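Long-range contact in mycobacterium tuberculosis paralogous family 11 (Mycobacterium smegmatis, PDB 4Y9I), which probably uses the reduced deazaflavin coenzyme F420 to convert quinones to quinols: residues V10-T15 with V25-V30. Numbering follows the deposited sequence.
Sequences VLFTTT and VPLMRV
Val10 and Leu27, and then Phe12 and Val25, are the hydrogen-bonded pairs of an antiparallel hairpin, a compact example of how a strand pair can be dense on one face and thin on the other. Each pair is closed by two backbone bonds. Val10 N to Leu27 O (2.9 Å) and its return bond are nearly straight. Phe12 N to Val25 O is as straight at its hydrogen but meets the oxygen with Phe12 N above the carbonyl plane, 44° out of it; the Val25 N to Phe12 O bond is more bent (151°). Between them lies the non-hydrogen-bonded pair Leu11 and Pro26. Proline, having no amide hydrogen, fits this position, and its CA approaches Val10 O at 3.3 Å in a CH···O contact.

The tight face carries Val10, Phe12, Val25 and Leu27. With CG beside its backbone N (chi1 -64°), Phe12 runs its ring past Leu27 at about a right angle, and Leu27 CD1 approaches the ring obliquely, 3.7 Å from Phe12 CD2. Val25 O lies at the ring edge, and Thr14 CG2 touches Val25 CG2 at 4.1 Å. Beyond Leu27, the extended chain of Arg29 crosses Val10, whose CG1 meets Arg29 CG at 3.6 Å; the guanidinium group reaches on to a salt bridge with Asp65.

The other face is looser, with its solvent side at Pro26. Buried Leu11, which also touches Leu5 and Tyr24, sets CD1 3.8 Å from Val25 N but a looser 4.2 Å from Pro26 CG.

Strand 9-15 also bonds to strand 60-65 through Leu11 and Thr13, placing the hairpin within the closed antiparallel barrel of this FMN-binding-clan fold. On the dense face, Met38 of strand 35-39 touches Phe12 and Leu27, while Trp51 of helix 51-57 packs against Val25 and Leu27.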
# COMPACT_ATOMS: atom_id res chain seq x y z
N VAL A 10 2.03 -2.38 8.54
CA VAL A 10 1.12 -1.31 8.85
C VAL A 10 -0.29 -1.61 8.28
O VAL A 10 -0.46 -2.54 7.47
CB VAL A 10 1.59 0.02 8.30
CG1 VAL A 10 2.89 0.43 8.97
CG2 VAL A 10 1.65 0.00 6.81
N LEU A 11 -1.28 -0.88 8.79
CA LEU A 11 -2.67 -1.07 8.34
C LEU A 11 -3.20 0.11 7.57
O LEU A 11 -3.12 1.27 8.03
CB LEU A 11 -3.58 -1.23 9.57
CG LEU A 11 -5.04 -1.54 9.23
CD1 LEU A 11 -5.20 -2.97 8.80
CD2 LEU A 11 -5.88 -1.27 10.44
N PHE A 12 -3.74 -0.18 6.39
CA PHE A 12 -4.41 0.83 5.56
C PHE A 12 -5.86 0.57 5.58
O PHE A 12 -6.30 -0.55 5.29
CB PHE A 12 -3.89 0.75 4.15
CG PHE A 12 -2.40 1.09 4.04
CD1 PHE A 12 -2.03 2.42 3.97
CD2 PHE A 12 -1.44 0.11 4.05
CE1 PHE A 12 -0.68 2.79 3.89
CE2 PHE A 12 -0.09 0.48 3.98
CZ PHE A 12 0.30 1.83 3.94
N THR A 13 -6.66 1.58 5.93
CA THR A 13 -8.11 1.45 5.96
C THR A 13 -8.70 2.17 4.77
O THR A 13 -8.40 3.33 4.62
CB THR A 13 -8.74 1.97 7.25
OG1 THR A 13 -8.13 1.27 8.36
CG2 THR A 13 -10.22 1.70 7.26
N THR A 14 -9.45 1.44 3.99
CA THR A 14 -10.09 1.90 2.79
C THR A 14 -11.58 2.05 3.01
O THR A 14 -12.16 1.45 3.95
CB THR A 14 -9.78 0.99 1.57
OG1 THR A 14 -10.53 -0.24 1.72
CG2 THR A 14 -8.27 0.73 1.37
N THR A 15 -12.25 2.85 2.19
CA THR A 15 -13.69 3.09 2.29
C THR A 15 -14.33 2.89 0.95
O THR A 15 -13.91 3.48 -0.02
CB THR A 15 -13.96 4.51 2.81
OG1 THR A 15 -13.34 4.64 4.08
CG2 THR A 15 -15.46 4.71 2.88
N VAL A 25 -6.65 -3.35 5.29
CA VAL A 25 -5.66 -3.93 4.37
C VAL A 25 -4.27 -3.82 5.08
O VAL A 25 -3.62 -2.78 5.03
CB VAL A 25 -5.65 -3.17 3.05
CG1 VAL A 25 -4.71 -3.81 2.08
CG2 VAL A 25 -7.04 -3.04 2.47
N PRO A 26 -3.84 -4.87 5.74
CA PRO A 26 -2.46 -4.89 6.30
C PRO A 26 -1.49 -5.12 5.16
O PRO A 26 -1.63 -6.05 4.34
CB PRO A 26 -2.45 -6.04 7.29
CG PRO A 26 -3.84 -6.62 7.23
CD PRO A 26 -4.53 -6.15 6.00
N LEU A 27 -0.42 -4.31 5.17
CA LEU A 27 0.61 -4.42 4.17
C LEU A 27 2.02 -4.26 4.85
O LEU A 27 2.12 -3.57 5.88
CB LEU A 27 0.49 -3.40 3.05
CG LEU A 27 -0.81 -3.40 2.23
CD1 LEU A 27 -0.80 -2.26 1.26
CD2 LEU A 27 -0.98 -4.66 1.43
N MET A 28 3.07 -4.72 4.14
CA MET A 28 4.41 -4.43 4.64
C MET A 28 4.61 -2.89 4.82
O MET A 28 4.22 -2.09 3.92
CB MET A 28 5.49 -4.96 3.70
CG MET A 28 5.37 -6.49 3.49
SD MET A 28 5.58 -7.40 5.07
CE MET A 28 7.32 -7.03 5.53
N ARG A 29 5.23 -2.55 5.92
CA ARG A 29 5.62 -1.15 6.21
C ARG A 29 6.76 -0.71 5.28
O ARG A 29 7.88 -1.28 5.30
CB ARG A 29 6.06 -1.01 7.64
CG ARG A 29 6.39 0.41 8.07
CD ARG A 29 6.69 0.44 9.56
NE ARG A 29 6.94 1.78 10.05
CZ ARG A 29 8.09 2.44 9.89
NH1 ARG A 29 9.09 1.90 9.25
NH2 ARG A 29 8.23 3.66 10.38
N VAL A 30 6.45 0.31 4.50
CA VAL A 30 7.42 0.98 3.61
C VAL A 30 7.20 2.47 3.87
O VAL A 30 6.18 3.04 3.49
CB VAL A 30 7.15 0.64 2.16
CG1 VAL A 30 8.17 1.32 1.29
CG2 VAL A 30 7.17 -0.89 1.97